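Transcriptional regulator, TetR family (Myxococcus xanthus, PDB 5K7F) probably acts as a DNA-binding transcriptional repressor of the TetR family, an isovaleryl coenzyme A-responsive regulator of alternative isovaleryl coenzyme A biosynthesis. Local coordinates at residues Phe65-Phe75 with Phe129-Tyr137. Numbering follows the deposited sequence. Where two conformers were deposited one is given.
Sequences FAIMNYGMDLF and FIDARKKKY
Asn69 and Met72 lie opposite Ile130 and Arg133 where helices 65-75 and 129-137 run nearly parallel, their axes 10.3 Å apart at closest approach and inclined by 15°. The backbones come closest at Asn69 and Ile130, CA to CA 6.8 Å, and the spacing widens toward Phe75 and Tyr137. Arg133 carries the polar part of the contact. With a bend at chi3 (71°), it reaches across the gap and lays one face of its guanidinium against Met72, whose CB sits over the centre, 3.5 Å from Arg133 CZ. At the guanidinium edge, Arg133 NH2 forms a salt bridge with Asp73 OD1 at 3.0 Å, in the guanidinium plane, meeting the carboxylate on its anti side but tilted out of the carboxylate plane; NH1 adds a weak bond to the same oxygen and, in one of the two conformers of Asn69, another weak one to Asn69 OD1. Shortening Arg133 to an alanine is likely to leave the Asp73 carboxylate without this cationic mate and to open a gap over Met72 CB. In the TetR fold, the helix after the helix-turn-helix links the DNA-binding domain to the C-terminal regulatory domain; helix 60-83 holds this place, with its Ala66 and Tyr70 packed on helix 18-32, and the contact joins it to helix 125-150 of the regulatory domain. Near the start of the paired segments, Ile130 CD1 reaches the edge of the Phe65 ring, 3.7 Å from CE1, while its other branch, CG2, meets Met68 CE at 3.8 Å. In the same Asn69 conformer the ring edge of Phe129 faces Asn69 OD1. Met72, bent at chi2 and chi3, lays its sulfur beside Lys134 CG, and the Lys134 ammonium is hydrogen-bonded to Leu116 O. Farther along, Phe75 directs its edge at the face of Tyr137 in a tilted edge-to-face pair, planes at 58°, with CE1 3.6 Å from Tyr137 CE2; the Tyr137 hydroxyl hydrogen-bonds to Asn100 of helix 89-105.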
loop_
_atom_site.group_PDB
_atom_site.type_symbol
_atom_site.label_atom_id
_atom_site.label_comp_id
_atom_site.label_asym_id
_atom_site.label_seq_id
_atom_site.Cartn_x
_atom_site.Cartn_y
_atom_site.Cartn_z
ATOM N N PHE A 65 11.126 5.948 -15.885
ATOM C CA PHE A 65 10.250 5.210 -16.803
ATOM C C PHE A 65 10.808 3.828 -17.101
ATOM O O PHE A 65 10.062 2.848 -17.243
ATOM C CB PHE A 65 10.122 6.016 -18.090
ATOM C CG PHE A 65 9.320 5.366 -19.182
ATOM C CD1 PHE A 65 8.103 4.776 -18.928
ATOM C CD2 PHE A 65 9.765 5.428 -20.487
ATOM C CE1 PHE A 65 7.371 4.236 -19.949
ATOM C CE2 PHE A 65 9.038 4.882 -21.503
ATOM C CZ PHE A 65 7.835 4.296 -21.238
ATOM N N ALA A 66 12.116 3.738 -17.219
ATOM C CA ALA A 66 12.738 2.444 -17.449
ATOM C C ALA A 66 12.497 1.500 -16.272
ATOM O O ALA A 66 12.237 0.295 -16.461
ATOM C CB ALA A 66 14.229 2.645 -17.664
ATOM N N ILE A 67 12.659 2.007 -15.051
ATOM C CA ILE A 67 12.450 1.138 -13.894
ATOM C C ILE A 67 10.997 0.698 -13.855
ATOM O O ILE A 67 10.712 -0.494 -13.648
ATOM C CB ILE A 67 12.891 1.812 -12.579
ATOM C CG1 ILE A 67 14.407 2.023 -12.544
ATOM C CG2 ILE A 67 12.492 0.955 -11.346
ATOM C CD1 ILE A 67 14.862 2.957 -11.443
ATOM N N MET A 68 10.049 1.645 -14.067
ATOM C CA MET A 68 8.639 1.283 -14.020
ATOM C C MET A 68 8.269 0.290 -15.131
ATOM O O MET A 68 7.517 -0.662 -14.902
ATOM C CB MET A 68 7.789 2.568 -14.019
ATOM C CG MET A 68 8.042 3.406 -12.770
ATOM S SD MET A 68 6.995 4.889 -12.677
ATOM C CE MET A 68 5.451 4.086 -12.318
ATOM N N ASN A 69 8.799 0.457 -16.335
ATOM C CA ASN A 69 8.563 -0.526 -17.386
ATOM C C ASN A 69 9.181 -1.877 -17.041
ATOM O O ASN A 69 8.621 -2.931 -17.372
ATOM C CB ASN A 69 9.129 -0.021 -18.703
ATOM C CG ASN A 69 8.122 0.770 -19.492
ATOM O OD1 ASN A 69 6.907 0.517 -19.442
ATOM N ND2 ASN A 69 8.621 1.694 -20.270
ATOM N N TYR A 70 10.337 -1.860 -16.381
ATOM C CA TYR A 70 10.951 -3.113 -15.956
ATOM C C TYR A 70 10.055 -3.799 -14.937
ATOM O O TYR A 70 9.847 -5.018 -15.001
ATOM C CB TYR A 70 12.336 -2.847 -15.374
ATOM C CG TYR A 70 13.089 -4.100 -14.881
ATOM C CD1 TYR A 70 12.970 -5.314 -15.522
ATOM C CD2 TYR A 70 13.900 -4.048 -13.755
ATOM C CE1 TYR A 70 13.624 -6.438 -15.067
ATOM C CE2 TYR A 70 14.558 -5.190 -13.303
ATOM C CZ TYR A 70 14.413 -6.358 -13.952
ATOM O OH TYR A 70 15.058 -7.502 -13.513
ATOM N N GLY A 71 9.443 -3.009 -14.041
ATOM C CA GLY A 71 8.547 -3.594 -13.058
ATOM C C GLY A 71 7.361 -4.273 -13.715
ATOM O O GLY A 71 6.890 -5.328 -13.270
ATOM N N MET A 72 6.823 -3.668 -14.762
ATOM C CA MET A 72 5.705 -4.349 -15.424
ATOM C C MET A 72 6.164 -5.573 -16.206
ATOM O O MET A 72 5.399 -6.535 -16.348
ATOM C CB MET A 72 4.975 -3.391 -16.343
ATOM C CG MET A 72 4.142 -2.302 -15.605
ATOM S SD MET A 72 3.219 -2.869 -14.147
ATOM C CE MET A 72 2.106 -4.085 -14.861
ATOM N N ASP A 73 7.372 -5.535 -16.768
ATOM C CA ASP A 73 7.979 -6.724 -17.366
ATOM C C ASP A 73 8.104 -7.836 -16.343
ATOM O O ASP A 73 7.948 -9.022 -16.674
ATOM C CB ASP A 73 9.363 -6.404 -17.925
ATOM C CG ASP A 73 9.325 -5.667 -19.227
ATOM O OD1 ASP A 73 8.264 -5.596 -19.846
ATOM O OD2 ASP A 73 10.412 -5.208 -19.658
ATOM N N LEU A 74 8.405 -7.479 -15.093
ATOM C CA LEU A 74 8.529 -8.496 -14.063
ATOM C C LEU A 74 7.182 -9.125 -13.734
ATOM O O LEU A 74 7.122 -10.329 -13.462
ATOM C CB LEU A 74 9.164 -7.918 -12.801
ATOM C CG LEU A 74 10.622 -7.555 -12.931
ATOM C CD1 LEU A 74 11.189 -6.969 -11.640
ATOM C CD2 LEU A 74 11.434 -8.843 -13.381
ATOM N N PHE A 75 6.101 -8.325 -13.681
ATOM C CA PHE A 75 4.758 -8.912 -13.531
ATOM C C PHE A 75 4.472 -9.955 -14.625
ATOM O O PHE A 75 3.904 -11.018 -14.350
ATOM C CB PHE A 75 3.676 -7.798 -13.494
ATOM C CG PHE A 75 3.409 -7.252 -12.089
ATOM C CD1 PHE A 75 2.456 -7.857 -11.264
ATOM C CD2 PHE A 75 4.104 -6.148 -11.585
ATOM C CE1 PHE A 75 2.198 -7.387 -10.014
ATOM C CE2 PHE A 75 3.863 -5.672 -10.283
ATOM C CZ PHE A 75 2.912 -6.307 -9.499
ATOM N N PHE A 129 1.292 5.478 -20.411
ATOM C CA PHE A 129 1.801 4.220 -20.944
ATOM C C PHE A 129 1.962 3.190 -19.822
ATOM O O PHE A 129 1.528 2.043 -19.961
ATOM C CB PHE A 129 3.119 4.462 -21.676
ATOM C CG PHE A 129 3.730 3.218 -22.280
ATOM C CD1 PHE A 129 4.592 2.440 -21.548
ATOM C CD2 PHE A 129 3.444 2.840 -23.579
ATOM C CE1 PHE A 129 5.156 1.303 -22.082
ATOM C CE2 PHE A 129 4.006 1.698 -24.125
ATOM C CZ PHE A 129 4.868 0.931 -23.370
ATOM N N ILE A 130 2.511 3.610 -18.678
ATOM C CA ILE A 130 2.604 2.720 -17.517
ATOM C C ILE A 130 1.218 2.423 -16.962
ATOM O O ILE A 130 0.931 1.294 -16.562
ATOM C CB ILE A 130 3.495 3.331 -16.422
ATOM C CG1 ILE A 130 4.924 3.557 -16.920
ATOM C CG2 ILE A 130 3.468 2.450 -15.170
ATOM C CD1 ILE A 130 5.718 2.283 -17.247
ATOM N N ASP A 131 0.344 3.440 -16.893
ATOM C CA ASP A 131 -1.002 3.211 -16.371
ATOM C C ASP A 131 -1.723 2.155 -17.194
ATOM O O ASP A 131 -2.445 1.317 -16.643
ATOM C CB ASP A 131 -1.816 4.508 -16.370
ATOM C CG ASP A 131 -1.500 5.418 -15.180
ATOM O OD1 ASP A 131 -0.698 5.028 -14.304
ATOM O OD2 ASP A 131 -2.082 6.530 -15.112
ATOM N N ALA A 132 -1.547 2.178 -18.509
ATOM C CA ALA A 132 -2.189 1.180 -19.361
ATOM C C ALA A 132 -1.637 -0.212 -19.087
ATOM O O ALA A 132 -2.384 -1.193 -19.071
ATOM C CB ALA A 132 -2.011 1.533 -20.835
ATOM N N ARG A 133 -0.339 -0.314 -18.826
ATOM C CA ARG A 133 0.211 -1.616 -18.493
ATOM C C ARG A 133 -0.327 -2.096 -17.152
ATOM O O ARG A 133 -0.710 -3.266 -17.003
ATOM C CB ARG A 133 1.733 -1.541 -18.482
ATOM C CG ARG A 133 2.355 -1.228 -19.856
ATOM C CD ARG A 133 3.856 -1.510 -19.887
ATOM N NE ARG A 133 4.107 -2.949 -19.865
ATOM C CZ ARG A 133 5.304 -3.527 -19.788
ATOM N NH1 ARG A 133 6.418 -2.808 -19.723
ATOM N NH2 ARG A 133 5.392 -4.837 -19.751
ATOM N N LYS A 134 -0.374 -1.213 -16.164
ATOM C CA LYS A 134 -0.915 -1.614 -14.866
ATOM C C LYS A 134 -2.343 -2.115 -15.011
ATOM O O LYS A 134 -2.758 -3.063 -14.326
ATOM C CB LYS A 134 -0.853 -0.447 -13.875
ATOM C CG LYS A 134 0.565 -0.100 -13.373
ATOM C CD LYS A 134 0.557 1.185 -12.546
ATOM C CE LYS A 134 1.935 1.480 -11.964
ATOM N NZ LYS A 134 1.847 2.561 -10.954
ATOM N N LYS A 135 -3.119 -1.483 -15.892
ATOM C CA LYS A 135 -4.531 -1.837 -15.996
ATOM C C LYS A 135 -4.727 -3.211 -16.623
ATOM O O LYS A 135 -5.743 -3.863 -16.351
ATOM C CB LYS A 135 -5.299 -0.788 -16.805
ATOM C CG LYS A 135 -6.789 -1.130 -16.954
ATOM C CD LYS A 135 -7.566 -0.046 -17.708
ATOM C CE LYS A 135 -9.056 -0.369 -17.738
ATOM N NZ LYS A 135 -9.384 -1.523 -18.607
ATOM N N LYS A 136 -3.808 -3.655 -17.475
ATOM C CA LYS A 136 -3.885 -5.017 -18.011
ATOM C C LYS A 136 -3.803 -6.064 -16.899
ATOM O O LYS A 136 -4.512 -7.070 -16.941
ATOM C CB LYS A 136 -2.809 -5.233 -19.055
ATOM C CG LYS A 136 -3.088 -4.483 -20.373
ATOM C CD LYS A 136 -2.393 -5.126 -21.570
ATOM C CE LYS A 136 -2.146 -4.120 -22.693
ATOM N NZ LYS A 136 -0.868 -3.341 -22.500
ATOM N N TYR A 137 -2.974 -5.830 -15.877
ATOM C CA TYR A 137 -2.938 -6.745 -14.738
ATOM C C TYR A 137 -4.252 -6.740 -13.963
ATOM O O TYR A 137 -4.790 -7.803 -13.617
ATOM C CB TYR A 137 -1.751 -6.386 -13.832
ATOM C CG TYR A 137 -1.485 -7.432 -12.764
ATOM C CD1 TYR A 137 -1.152 -8.732 -13.109
ATOM C CD2 TYR A 137 -1.549 -7.118 -11.422
ATOM C CE1 TYR A 137 -0.925 -9.725 -12.137
ATOM C CE2 TYR A 137 -1.321 -8.077 -10.445
ATOM C CZ TYR A 137 -0.989 -9.390 -10.814
ATOM O OH TYR A 137 -0.750 -10.369 -9.867
#